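Local coordinates for protein isocitrate dehydrogenase [NAD] subunit 1 (Saccharomyces cerevisiae, PDB 3BLX) that works as one of two subunit types of the mitochondrial NAD-dependent enzyme that oxidises isocitrate to 2-oxoglutarate in the citric acid cycle, and also binds RNA, at residues T179-A184 with D217-Q222; D231-P236 with T241-I246. All blocks are in the same frame, centred on the assembly; numbering follows the deposited sequence.

Contact 1: T179-A184 with D217-Q222; sequences TAVHKA and DNASMQ
Val181 and Ala219 join strand 177-182 to the helix of a beta-alpha-beta crossover. Helix 216-225 follows strand 210-215 and leads to strand 232-235, passing over strand 177-182, which lies between those two in the sheet. Val181 points toward the helix. Its CG1 is anti to the backbone N (chi1 175°) and ends 4.3 Å from Ala219 CB, a small apolar contact backed by Ile214. His182 turns away, to the side of helix 190-205. There its ND1 accepts a hydrogen bond from Ala184 N at 2.9 Å, with the donor nearly in the ring plane. This bond spans the point where the strand gives way to loop. Lys183 is inferred from relatives to be critical for catalysis. Its backbone N is held by Asp191. Its side chain is extended through its middle and bends at the last torsion (chi4 45°), crossing that of Asp217 at about a right angle. Asp248 of the neighbouring subunit 2 chain is only a long, weak ion partner of the amine. The two carboxylate oxygens of Asp217 have separate partners. OD1 takes a weak bond from Asn218 N, while OD2 makes the salt bridge to Lys183 NZ at 3.2 Å.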
loop_
_atom_site.group_PDB
_atom_site.type_symbol
_atom_site.label_atom_id
_atom_site.label_comp_id
_atom_site.label_asym_id
_atom_site.label_seq_id
_atom_site.Cartn_x
_atom_site.Cartn_y
_atom_site.Cartn_z
ATOM N N THR E 179 16.180 -24.732 -21.241
ATOM C CA THR E 179 16.653 -25.796 -20.367
ATOM C C THR E 179 16.910 -25.259 -18.969
ATOM O O THR E 179 17.687 -24.349 -18.796
ATOM C CB THR E 179 17.959 -26.432 -20.908
ATOM O OG1 THR E 179 17.767 -26.837 -22.259
ATOM C CG2 THR E 179 18.362 -27.641 -20.082
ATOM N N ALA E 180 16.267 -25.830 -17.968
ATOM C CA ALA E 180 16.618 -25.514 -16.592
ATOM C C ALA E 180 17.874 -26.259 -16.139
ATOM O O ALA E 180 17.974 -27.480 -16.278
ATOM C CB ALA E 180 15.461 -25.827 -15.673
ATOM N N VAL E 181 18.827 -25.518 -15.591
ATOM C CA VAL E 181 20.063 -26.086 -15.082
ATOM C C VAL E 181 20.016 -26.102 -13.557
ATOM O O VAL E 181 19.804 -25.076 -12.933
ATOM C CB VAL E 181 21.304 -25.261 -15.552
ATOM C CG1 VAL E 181 22.581 -25.801 -14.918
ATOM C CG2 VAL E 181 21.412 -25.268 -17.063
ATOM N N HIS E 182 20.238 -27.261 -12.958
ATOM C CA HIS E 182 20.045 -27.395 -11.524
ATOM C C HIS E 182 20.904 -28.528 -10.967
ATOM O O HIS E 182 21.598 -29.230 -11.715
ATOM C CB HIS E 182 18.601 -27.760 -11.296
ATOM C CG HIS E 182 18.219 -29.037 -11.959
ATOM N ND1 HIS E 182 18.483 -30.271 -11.402
ATOM C CD2 HIS E 182 17.623 -29.280 -13.151
ATOM C CE1 HIS E 182 18.046 -31.218 -12.215
ATOM N NE2 HIS E 182 17.516 -30.643 -13.282
ATOM N N LYS E 183 20.841 -28.716 -9.655
ATOM C CA LYS E 183 21.547 -29.809 -9.004
ATOM C C LYS E 183 20.562 -30.624 -8.145
ATOM O O LYS E 183 20.809 -30.876 -6.968
ATOM C CB LYS E 183 22.694 -29.243 -8.153
ATOM C CG LYS E 183 23.917 -30.140 -8.001
ATOM C CD LYS E 183 25.142 -29.314 -7.619
ATOM C CE LYS E 183 26.379 -30.193 -7.453
ATOM N NZ LYS E 183 26.533 -31.186 -8.561
ATOM N N ALA E 184 19.444 -31.036 -8.740
ATOM C CA ALA E 184 18.384 -31.720 -7.991
ATOM C C ALA E 184 18.733 -33.141 -7.550
ATOM O O ALA E 184 18.036 -33.733 -6.728
ATOM C CB ALA E 184 17.081 -31.722 -8.787
ATOM N N ASP E 217 26.566 -30.176 -13.374
ATOM C CA ASP E 217 27.873 -30.756 -13.718
ATOM C C ASP E 217 27.902 -31.337 -15.142
ATOM O O ASP E 217 28.863 -31.103 -15.889
ATOM C CB ASP E 217 28.354 -31.779 -12.674
ATOM C CG ASP E 217 27.251 -32.736 -12.218
ATOM O OD1 ASP E 217 26.364 -33.082 -13.035
ATOM O OD2 ASP E 217 27.281 -33.152 -11.034
ATOM N N ASN E 218 26.841 -32.064 -15.510
ATOM C CA ASN E 218 26.686 -32.560 -16.869
ATOM C C ASN E 218 26.584 -31.403 -17.874
ATOM O O ASN E 218 27.113 -31.480 -18.980
ATOM C CB ASN E 218 25.483 -33.517 -16.975
ATOM C CG ASN E 218 25.361 -34.160 -18.358
ATOM O OD1 ASN E 218 24.282 -34.142 -18.971
ATOM N ND2 ASN E 218 26.468 -34.720 -18.863
ATOM N N ALA E 219 25.925 -30.320 -17.480
ATOM C CA ALA E 219 25.758 -29.170 -18.376
ATOM C C ALA E 219 27.100 -28.479 -18.662
ATOM O O ALA E 219 27.349 -28.001 -19.778
ATOM C CB ALA E 219 24.759 -28.177 -17.796
ATOM N N SER E 220 27.952 -28.425 -17.646
ATOM C CA SER E 220 29.298 -27.904 -17.808
ATOM C C SER E 220 30.061 -28.703 -18.863
ATOM O O SER E 220 30.613 -28.127 -19.802
ATOM C CB SER E 220 30.046 -27.972 -16.482
ATOM O OG SER E 220 29.496 -27.049 -15.561
ATOM N N MET E 221 30.098 -30.022 -18.691
ATOM C CA MET E 221 30.764 -30.915 -19.628
ATOM C C MET E 221 30.168 -30.738 -21.022
ATOM O O MET E 221 30.883 -30.545 -22.009
ATOM C CB MET E 221 30.595 -32.362 -19.161
ATOM C CG MET E 221 31.461 -33.365 -19.890
ATOM S SD MET E 221 31.026 -35.028 -19.390
ATOM C CE MET E 221 29.593 -35.331 -20.465
ATOM N N GLN E 222 28.852 -30.783 -21.089
ATOM C CA GLN E 222 28.145 -30.662 -22.354
ATOM C C GLN E 222 28.395 -29.298 -23.032
ATOM O O GLN E 222 28.388 -29.184 -24.253
ATOM C CB GLN E 222 26.650 -30.872 -22.104
ATOM C CG GLN E 222 25.965 -31.774 -23.094
ATOM C CD GLN E 222 26.540 -33.165 -23.099
ATOM O OE1 GLN E 222 26.803 -33.731 -24.161
ATOM N NE2 GLN E 222 26.751 -33.728 -21.909
#

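Contact 2: D231-P236 with T241-I246; sequences DVLVTP and TILGNI
Leu243 reaches from its helix toward Thr235 and Leu233 on the strand, and one methyl group, CD1, meets both. The two segments form a beta-alpha unit: helix 237-251 starts directly after strand 232-235 and folds back over it. Leu243 has CG anti to its carbonyl carbon (chi1 -67°), and its second torsion is extended, which carries CD1 out from the helix to the strand. Leu233 is built in the same way and points back. The leucines therefore meet end to end, CD1 of Leu233 lying 4.3 Å from CD1 of Leu243. Thr235, two residues further along the same strand face, comes at a slant to Leu243. Its methyl CG2 is 3.5 Å from Leu243 CD1.

Thr235 presents its two branches differently. CG2 sits beside the backbone N and serves the apolar side. OG1 is the donor to Pro236 O at 3.1 Å, tilted 24° from the carbonyl plane. This bond is consistent with a fixed side-chain rotation that keeps the methyl on the Leu243 side. A serine here has no CG2, which would probably leave Leu243 CD1 without its nearer neighbour on the strand and open a gap beside it.

Val181 of the adjoining strand packs on both Thr235 and Leu243. On the helix, Ile242 and Ile246 pack against helix 216-225 and also against Ile221 and Leu253 of the neighbouring subunit 2 chain. This is consistent with the helical dimer interface known in this family.

No hydrogen bond crosses between strand and helix in this contact. The threonine hydroxyl is satisfied within its own segment, so the contact itself rests on buried methyl groups and their shape, not on directional bonds.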
loop_
_atom_site.group_PDB
_atom_site.type_symbol
_atom_site.label_atom_id
_atom_site.label_comp_id
_atom_site.label_asym_id
_atom_site.label_seq_id
_atom_site.Cartn_x
_atom_site.Cartn_y
_atom_site.Cartn_z
ATOM N N ASP E 231 20.065 -23.931 -26.092
ATOM C CA ASP E 231 19.445 -22.743 -26.645
ATOM C C ASP E 231 19.354 -21.632 -25.563
ATOM O O ASP E 231 20.218 -20.766 -25.468
ATOM C CB ASP E 231 18.077 -23.114 -27.235
ATOM C CG ASP E 231 17.515 -22.027 -28.144
ATOM O OD1 ASP E 231 18.089 -20.917 -28.154
ATOM O OD2 ASP E 231 16.503 -22.279 -28.846
ATOM N N VAL E 232 18.310 -21.666 -24.747
ATOM C CA VAL E 232 18.225 -20.788 -23.612
ATOM C C VAL E 232 18.442 -21.594 -22.341
ATOM O O VAL E 232 17.720 -22.553 -22.096
ATOM C CB VAL E 232 16.864 -20.110 -23.568
ATOM C CG1 VAL E 232 16.691 -19.404 -22.260
ATOM C CG2 VAL E 232 16.727 -19.126 -24.705
ATOM N N LEU E 233 19.453 -21.235 -21.556
ATOM C CA LEU E 233 19.647 -21.834 -20.234
ATOM C C LEU E 233 19.097 -20.935 -19.103
ATOM O O LEU E 233 19.364 -19.734 -19.086
ATOM C CB LEU E 233 21.119 -22.114 -20.014
ATOM C CG LEU E 233 21.718 -23.077 -21.034
ATOM C CD1 LEU E 233 23.228 -23.262 -20.803
ATOM C CD2 LEU E 233 21.001 -24.386 -20.892
ATOM N N VAL E 234 18.311 -21.505 -18.182
ATOM C CA VAL E 234 17.842 -20.796 -16.983
ATOM C C VAL E 234 18.427 -21.449 -15.748
ATOM O O VAL E 234 18.268 -22.644 -15.562
ATOM C CB VAL E 234 16.343 -20.911 -16.798
ATOM C CG1 VAL E 234 15.850 -19.743 -15.978
ATOM C CG2 VAL E 234 15.656 -20.954 -18.128
ATOM N N THR E 235 19.101 -20.680 -14.902
ATOM C CA THR E 235 19.750 -21.262 -13.738
ATOM C C THR E 235 19.638 -20.357 -12.532
ATOM O O THR E 235 19.444 -19.153 -12.661
ATOM C CB THR E 235 21.244 -21.516 -13.991
ATOM O OG1 THR E 235 21.946 -20.274 -13.991
ATOM C CG2 THR E 235 21.448 -22.143 -15.342
ATOM N N PRO E 236 19.744 -20.947 -11.341
ATOM C CA PRO E 236 19.855 -20.209 -10.086
ATOM C C PRO E 236 21.104 -19.330 -10.114
ATOM O O PRO E 236 21.974 -19.476 -10.970
ATOM C CB PRO E 236 20.031 -21.319 -9.048
ATOM C CG PRO E 236 19.425 -22.526 -9.673
ATOM C CD PRO E 236 19.717 -22.403 -11.128
ATOM N N THR E 241 27.202 -17.974 -13.102
ATOM C CA THR E 241 28.532 -17.440 -13.300
ATOM C C THR E 241 29.419 -18.458 -14.031
ATOM O O THR E 241 30.131 -18.099 -14.979
ATOM C CB THR E 241 29.158 -17.044 -11.965
ATOM O OG1 THR E 241 29.056 -15.621 -11.809
ATOM C CG2 THR E 241 30.630 -17.453 -11.901
ATOM N N ILE E 242 29.370 -19.717 -13.596
ATOM C CA ILE E 242 30.134 -20.766 -14.246
ATOM C C ILE E 242 29.687 -20.996 -15.687
ATOM O O ILE E 242 30.506 -20.972 -16.602
ATOM C CB ILE E 242 30.083 -22.077 -13.455
ATOM C CG1 ILE E 242 30.989 -21.956 -12.231
ATOM C CG2 ILE E 242 30.509 -23.238 -14.319
ATOM C CD1 ILE E 242 30.641 -22.908 -11.130
ATOM N N LEU E 243 28.401 -21.216 -15.913
ATOM C CA LEU E 243 27.933 -21.388 -17.288
ATOM C C LEU E 243 28.275 -20.198 -18.167
ATOM O O LEU E 243 28.636 -20.359 -19.323
ATOM C CB LEU E 243 26.437 -21.631 -17.336
ATOM C CG LEU E 243 26.038 -22.959 -16.714
ATOM C CD1 LEU E 243 24.537 -23.092 -16.762
ATOM C CD2 LEU E 243 26.717 -24.095 -17.457
ATOM N N GLY E 244 28.174 -18.997 -17.614
ATOM C CA GLY E 244 28.473 -17.786 -18.360
ATOM C C GLY E 244 29.927 -17.686 -18.771
ATOM O O GLY E 244 30.252 -17.224 -19.846
ATOM N N ASN E 245 30.824 -18.124 -17.912
ATOM C CA ASN E 245 32.215 -18.074 -18.269
ATOM C C ASN E 245 32.627 -19.103 -19.302
ATOM O O ASN E 245 33.533 -18.847 -20.082
ATOM C CB ASN E 245 33.086 -18.076 -17.034
ATOM C CG ASN E 245 33.174 -16.686 -16.402
ATOM O OD1 ASN E 245 33.603 -15.713 -17.044
ATOM N ND2 ASN E 245 32.744 -16.577 -15.158
ATOM N N ILE E 246 31.940 -20.241 -19.343
ATOM C CA ILE E 246 32.148 -21.197 -20.427
ATOM C C ILE E 246 31.659 -20.561 -21.699
ATOM O O ILE E 246 32.307 -20.617 -22.741
ATOM C CB ILE E 246 31.371 -22.499 -20.210
ATOM C CG1 ILE E 246 31.989 -23.307 -19.064
ATOM C CG2 ILE E 246 31.349 -23.303 -21.479
ATOM C CD1 ILE E 246 31.072 -24.288 -18.510
#

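The centres of contacts 1 and 2 lie 9 Å apart, and their strands are parallel neighbours in one sheet. Probable hydrogen bonds join them: Thr179 N to Val232 O at 2.8 Å and Val181 N to Val234 O at 2.9 Å. Val181 is the side chain the two contacts share. Contact 1 closes before contact 2 opens, and helix 216-225 is followed, after a short connection, by strand 232-235. Both contacts approach the probable substrate site. The side chain of Thr235 is about 4 Å from that of Arg129, which probably binds the substrate, and about 10 Å from that of Lys183. Val181 is about 9 Å from Arg129, side chain to side chain.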